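PDB 3IGH: amidohydrolase 3 domain-containing protein from Pyrococcus horikoshii, which is of undetermined function but probably hydrolyses carbon-nitrogen bonds other than peptide bonds, as expected of a metal-dependent amidohydrolase. Local coordinates for residues 10-15 against 471-476; 57-62 against 457-462. All coordinates share one frame; numbering follows the deposited sequence.

Interaction 1 of 2, residues 10-15 against 471-476; sequences TIYTSF and DRDPLV. With SO4 (sulfate ion), chain D; SO4 (sulfate ion), chain T.
Tyr12 meets three consecutive residues of 471-476 and buries the most surface in this contact. Its CE1 lies 3.9 Å from CD1 of Leu475, and CE2, across the ring, comes equally near CD of Pro474; both approaches are oblique to the ring. The phenol oxygen reaches the carboxylate of Asp473, with OH 2.7 Å from OD2 in a weak hydrogen bond and 3.2 Å from OD1. Tyrosine ring and carboxylate planes are turned 27° apart, although the two side chains cross at about a right angle. Asp473 can present its carboxylate here because CG stands opposite the backbone N (chi1 -180°).

The same OD2 accepts the backbone N of Leu475 at 3.2 Å, the N-H coming from above the carboxylate plane, 53° out of it. This makes an Asx turn, so the oxygen that closes the turn is also the one nearest the tyrosine OH. Leu475 then divides its two methyls: CD1 goes to Tyr12, while CD2 lies 4.1 Å from CE1 of Phe15, whose side chain runs past it in the opposite direction. Leu440 of helix 436-450 touches both Phe15 and Leu475, extending the apolar layer.

Away from the tyrosine, Arg472 grips a sulfate, probably from the crystallisation liquor: NE bonds to O4, and NH2 to O2 at 2.8 Å, O2 lying near the guanidinium plane. NH1 donates to O3 of a second sulfate. His481 and His483 of the C-terminal histidine tag also bind the sulfates, so the site probably reflects the crystal and the tag rather than a natural ligand.

A classic beta bulge, Thr13 and Ser14 facing Lys19, separates the two aromatic residues. Strand meeting Asx turn in this way fits the small beta domain that amidohydrolases build from both chain ends beside their TIM barrel.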
loop_
_atom_site.group_PDB
_atom_site.type_symbol
_atom_site.label_atom_id
_atom_site.label_comp_id
_atom_site.label_asym_id
_atom_site.label_seq_id
_atom_site.Cartn_x
_atom_site.Cartn_y
_atom_site.Cartn_z
ATOM N N THR A 10 -27.823 11.639 19.921
ATOM C CA THR A 10 -26.874 12.657 20.332
ATOM C C THR A 10 -25.490 12.201 19.898
ATOM O O THR A 10 -24.931 11.240 20.438
ATOM C CB THR A 10 -26.937 12.898 21.848
ATOM O OG1 THR A 10 -28.232 13.405 22.191
ATOM C CG2 THR A 10 -25.877 13.893 22.289
ATOM N N ILE A 11 -24.954 12.897 18.905
ATOM C CA ILE A 11 -23.691 12.505 18.299
ATOM C C ILE A 11 -22.628 13.513 18.678
ATOM O O ILE A 11 -22.715 14.676 18.302
ATOM C CB ILE A 11 -23.812 12.418 16.759
ATOM C CG1 ILE A 11 -24.901 11.409 16.377
ATOM C CG2 ILE A 11 -22.461 12.035 16.135
ATOM C CD1 ILE A 11 -25.716 11.810 15.177
ATOM N N TYR A 12 -21.632 13.062 19.439
ATOM C CA TYR A 12 -20.461 13.889 19.744
ATOM C C TYR A 12 -19.490 13.790 18.577
ATOM O O TYR A 12 -19.042 12.698 18.239
ATOM C CB TYR A 12 -19.777 13.413 21.032
ATOM C CG TYR A 12 -20.574 13.703 22.283
ATOM C CD1 TYR A 12 -20.461 14.929 22.927
ATOM C CD2 TYR A 12 -21.452 12.757 22.814
ATOM C CE1 TYR A 12 -21.193 15.209 24.073
ATOM C CE2 TYR A 12 -22.192 13.030 23.960
ATOM C CZ TYR A 12 -22.054 14.261 24.584
ATOM O OH TYR A 12 -22.778 14.556 25.720
ATOM N N THR A 13 -19.181 14.924 17.957
ATOM C CA THR A 13 -18.283 14.935 16.810
ATOM C C THR A 13 -16.877 15.333 17.213
ATOM O O THR A 13 -15.928 15.058 16.487
ATOM C CB THR A 13 -18.759 15.885 15.680
ATOM O OG1 THR A 13 -18.650 17.248 16.109
ATOM C CG2 THR A 13 -20.199 15.571 15.266
ATOM N N SER A 14 -16.756 15.990 18.365
ATOM C CA SER A 14 -15.471 16.483 18.860
ATOM C C SER A 14 -15.570 16.658 20.372
ATOM O O SER A 14 -16.651 16.942 20.895
ATOM C CB SER A 14 -15.128 17.815 18.180
ATOM O OG SER A 14 -13.888 18.320 18.620
ATOM N N PHE A 15 -14.454 16.470 21.073
ATOM C CA PHE A 15 -14.441 16.617 22.533
ATOM C C PHE A 15 -13.727 17.896 22.981
ATOM O O PHE A 15 -14.169 18.548 23.926
ATOM C CB PHE A 15 -13.835 15.384 23.216
ATOM C CG PHE A 15 -14.718 14.167 23.175
ATOM C CD1 PHE A 15 -15.904 14.119 23.909
ATOM C CD2 PHE A 15 -14.357 13.061 22.415
ATOM C CE1 PHE A 15 -16.727 12.994 23.869
ATOM C CE2 PHE A 15 -15.175 11.923 22.375
ATOM C CZ PHE A 15 -16.357 11.893 23.102
ATOM N N ASP A 471 -25.496 3.676 25.137
ATOM C CA ASP A 471 -26.827 3.873 25.726
ATOM C C ASP A 471 -26.920 5.198 26.477
ATOM O O ASP A 471 -27.996 5.781 26.593
ATOM C CB ASP A 471 -27.185 2.728 26.674
ATOM C CG ASP A 471 -27.598 1.463 25.942
ATOM O OD1 ASP A 471 -27.997 1.549 24.758
ATOM O OD2 ASP A 471 -27.533 0.379 26.563
ATOM N N ARG A 472 -25.781 5.661 26.983
ATOM C CA ARG A 472 -25.723 6.855 27.817
ATOM C C ARG A 472 -24.631 7.826 27.373
ATOM O O ARG A 472 -23.717 7.454 26.632
ATOM C CB ARG A 472 -25.483 6.462 29.269
ATOM C CG ARG A 472 -26.617 5.687 29.932
ATOM C CD ARG A 472 -26.119 4.965 31.171
ATOM N NE ARG A 472 -25.100 3.968 30.850
ATOM C CZ ARG A 472 -24.476 3.215 31.751
ATOM N NH1 ARG A 472 -24.755 3.345 33.040
ATOM N NH2 ARG A 472 -23.564 2.332 31.363
ATOM N N ASP A 473 -24.763 9.070 27.832
ATOM C CA ASP A 473 -23.800 10.151 27.626
ATOM C C ASP A 473 -22.475 9.757 28.277
ATOM O O ASP A 473 -22.402 9.688 29.509
ATOM C CB ASP A 473 -24.378 11.425 28.266
ATOM C CG ASP A 473 -23.481 12.659 28.122
ATOM O OD1 ASP A 473 -23.922 13.740 28.582
ATOM O OD2 ASP A 473 -22.365 12.586 27.563
ATOM N N PRO A 474 -21.416 9.531 27.456
ATOM C CA PRO A 474 -20.128 9.026 27.962
ATOM C C PRO A 474 -19.449 9.962 28.959
ATOM O O PRO A 474 -18.643 9.510 29.772
ATOM C CB PRO A 474 -19.271 8.904 26.695
ATOM C CG PRO A 474 -19.899 9.838 25.711
ATOM C CD PRO A 474 -21.370 9.755 25.998
ATOM N N LEU A 475 -19.790 11.249 28.901
ATOM C CA LEU A 475 -19.234 12.255 29.800
ATOM C C LEU A 475 -19.808 12.188 31.222
ATOM O O LEU A 475 -19.306 12.843 32.137
ATOM C CB LEU A 475 -19.471 13.650 29.217
ATOM C CG LEU A 475 -18.884 13.945 27.836
ATOM C CD1 LEU A 475 -19.235 15.363 27.425
ATOM C CD2 LEU A 475 -17.374 13.751 27.842
ATOM N N VAL A 476 -20.839 11.369 31.400
ATOM C CA VAL A 476 -21.697 11.432 32.572
ATOM C C VAL A 476 -21.811 10.062 33.261
ATOM O O VAL A 476 -22.371 9.938 34.359
ATOM C CB VAL A 476 -23.056 12.089 32.143
ATOM C CG1 VAL A 476 -24.287 11.258 32.488
ATOM C CG2 VAL A 476 -23.135 13.531 32.632
HETATM S S SO4 D . -23.197 2.333 27.728
HETATM O O1 SO4 D . -23.877 1.951 26.495
HETATM O O2 SO4 D . -23.375 1.289 28.732
HETATM O O3 SO4 D . -21.772 2.474 27.462
HETATM O O4 SO4 D . -23.720 3.612 28.207
HETATM S S SO4 T . -24.888 1.003 35.792
HETATM O O1 SO4 T . -25.827 1.055 34.674
HETATM O O2 SO4 T . -23.949 -0.098 35.586
HETATM O O3 SO4 T . -24.157 2.264 35.878
HETATM O O4 SO4 T . -25.620 0.785 37.037
#

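Interaction 2 of 2, residues 57-62 against 457-462; sequences KYVMPA and GKLEPG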
loop_
_atom_site.group_PDB
_atom_site.type_symbol
_atom_site.label_atom_id
_atom_site.label_comp_id
_atom_site.label_asym_id
_atom_site.label_seq_id
_atom_site.Cartn_x
_atom_site.Cartn_y
_atom_site.Cartn_z
ATOM N N LYS A 57 -30.052 7.210 21.413
ATOM C CA LYS A 57 -28.722 6.724 21.815
ATOM C C LYS A 57 -27.603 7.722 21.508
ATOM O O LYS A 57 -27.794 8.676 20.746
ATOM C CB LYS A 57 -28.413 5.361 21.190
ATOM C CG LYS A 57 -29.209 4.207 21.788
ATOM C CD LYS A 57 -28.890 2.898 21.081
ATOM C CE LYS A 57 -30.092 1.959 21.060
ATOM N NZ LYS A 57 -31.112 2.365 20.042
ATOM N N TYR A 58 -26.443 7.494 22.114
ATOM C CA TYR A 58 -25.322 8.430 22.028
ATOM C C TYR A 58 -24.227 7.878 21.117
ATOM O O TYR A 58 -24.013 6.665 21.049
ATOM C CB TYR A 58 -24.769 8.760 23.420
ATOM C CG TYR A 58 -25.753 9.505 24.299
ATOM C CD1 TYR A 58 -25.628 10.877 24.509
ATOM C CD2 TYR A 58 -26.822 8.837 24.911
ATOM C CE1 TYR A 58 -26.545 11.571 25.316
ATOM C CE2 TYR A 58 -27.737 9.516 25.715
ATOM C CZ TYR A 58 -27.593 10.882 25.911
ATOM O OH TYR A 58 -28.502 11.551 26.701
ATOM N N VAL A 59 -23.559 8.774 20.399
ATOM C CA VAL A 59 -22.519 8.382 19.439
ATOM C C VAL A 59 -21.262 9.205 19.717
ATOM O O VAL A 59 -21.343 10.420 19.898
ATOM C CB VAL A 59 -22.998 8.559 17.955
ATOM C CG1 VAL A 59 -21.876 8.247 16.950
ATOM C CG2 VAL A 59 -24.192 7.674 17.657
ATOM N N MET A 60 -20.108 8.539 19.777
ATOM C CA MET A 60 -18.827 9.240 19.939
ATOM C C MET A 60 -17.812 8.673 18.936
ATOM O O MET A 60 -18.008 7.554 18.447
ATOM C CB MET A 60 -18.309 9.152 21.397
ATOM C CG MET A 60 -17.927 7.764 21.907
ATOM S SD MET A 60 -17.129 7.716 23.553
ATOM C CE MET A 60 -15.409 7.987 23.110
ATOM N N PRO A 61 -16.744 9.438 18.611
ATOM C CA PRO A 61 -15.676 8.820 17.828
ATOM C C PRO A 61 -15.133 7.589 18.542
ATOM O O PRO A 61 -15.066 7.553 19.776
ATOM C CB PRO A 61 -14.607 9.910 17.762
ATOM C CG PRO A 61 -15.358 11.186 17.929
ATOM C CD PRO A 61 -16.464 10.863 18.885
ATOM N N ALA A 62 -14.778 6.569 17.774
ATOM C CA ALA A 62 -14.276 5.339 18.371
ATOM C C ALA A 62 -12.910 5.570 19.023
ATOM O O ALA A 62 -12.225 6.554 18.720
ATOM C CB ALA A 62 -14.218 4.232 17.320
ATOM N N GLY A 457 -10.565 10.450 14.176
ATOM C CA GLY A 457 -10.563 10.992 15.534
ATOM C C GLY A 457 -11.704 11.941 15.845
ATOM O O GLY A 457 -12.005 12.186 17.018
ATOM N N LYS A 458 -12.319 12.484 14.793
ATOM C CA LYS A 458 -13.501 13.339 14.922
ATOM C C LYS A 458 -14.622 12.803 14.032
ATOM O O LYS A 458 -14.378 11.981 13.151
ATOM C CB LYS A 458 -13.174 14.784 14.541
ATOM C CG LYS A 458 -12.286 15.527 15.533
ATOM C CD LYS A 458 -12.145 16.995 15.137
ATOM C CE LYS A 458 -11.049 17.696 15.926
ATOM N NZ LYS A 458 -11.390 17.897 17.363
ATOM N N LEU A 459 -15.855 13.245 14.263
ATOM C CA LEU A 459 -16.951 12.818 13.379
ATOM C C LEU A 459 -17.490 14.019 12.602
ATOM O O LEU A 459 -18.693 14.175 12.396
ATOM C CB LEU A 459 -18.042 12.037 14.136
ATOM C CG LEU A 459 -17.665 10.666 14.719
ATOM C CD1 LEU A 459 -18.733 10.172 15.698
ATOM C CD2 LEU A 459 -17.385 9.598 13.633
ATOM N N GLU A 460 -16.558 14.869 12.181
ATOM C CA GLU A 460 -16.846 16.020 11.333
ATOM C C GLU A 460 -16.648 15.586 9.880
ATOM O O GLU A 460 -16.008 14.557 9.643
ATOM C CB GLU A 460 -15.911 17.175 11.704
ATOM C CG GLU A 460 -16.258 17.809 13.049
ATOM C CD GLU A 460 -15.148 18.677 13.624
ATOM O OE1 GLU A 460 -15.252 19.045 14.816
ATOM O OE2 GLU A 460 -14.177 18.994 12.900
ATOM N N PRO A 461 -17.231 16.332 8.910
ATOM C CA PRO A 461 -17.017 16.046 7.478
ATOM C C PRO A 461 -15.545 15.889 7.067
ATOM O O PRO A 461 -14.695 16.676 7.482
ATOM C CB PRO A 461 -17.651 17.259 6.782
ATOM C CG PRO A 461 -18.740 17.674 7.711
ATOM C CD PRO A 461 -18.178 17.454 9.096
ATOM N N GLY A 462 -15.257 14.852 6.280
ATOM C CA GLY A 462 -13.891 14.556 5.854
ATOM C C GLY A 462 -13.251 13.429 6.652
ATOM O O GLY A 462 -12.347 12.748 6.166
#
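Leu459 lays its side chain against the backbone and ring of Pro61, where strand 58-68 starts out; in the amidohydrolase fold a strand so placed, parallel to strand 202-210, is consistent with passage from the small beta domain into the TIM barrel. Segment 457-462 is an irregular loop between helix 436-450 and strand 467-470, and its nearest CA pair to the strand is Lys458 with Pro61, 5.8 Å apart.

From CB, which points toward the strand, the leucine is carried onward with CG beside the backbone N (chi1 -66°) and so anti to the carbonyl carbon. CG then sits 4.0 Å from CG of Pro61, over the proline. At the tip, CD1 does most of the touching: it is 3.6 Å from Pro61 N and 3.7 Å from Met60 C, so it rests on the peptide link between these two residues. The same methyl is 3.9 Å from CG1 of Val59, whose side chain crosses the leucine at about a right angle. Tyr467 also touches Leu459. Trimming Leu459 to an alanine would remove CG and both methyls, which is likely to open a gap beside Val59 and the Met60-Pro61 peptide.

The CB of Lys458 is directed away from the strand; in one of two modelled conformers its NZ hydrogen-bonds Ser14 OG and its charge makes a cation-pi contact with Tyr445. Gly457 has phi 120° and psi -20°, angles that would press a CB against the preceding carbonyl oxygen. Its own carbonyl O abuts the rim of the proline ring, 3.5 Å from CB of Pro61.

Starting from the N terminus, the chain first lays down 10-15, then 57-62, and returns to both only after the whole intervening fold: 457-462 closes interaction 2 across 394 residues, and 471-476 closes interaction 1 across 455. The order along the chain makes interaction 2 the inner of two nested closures, with no crossing. Their centres lie 9 Å apart. Strands 10-14 and 58-68 are parallel neighbours, with probable hydrogen bonds from Tyr12 N to Val59 O and between Val59 N and Thr10 O. Both contacts therefore fasten the C-terminal part of the chain, on either side of strand 467-470, to the strand pair formed near its beginning.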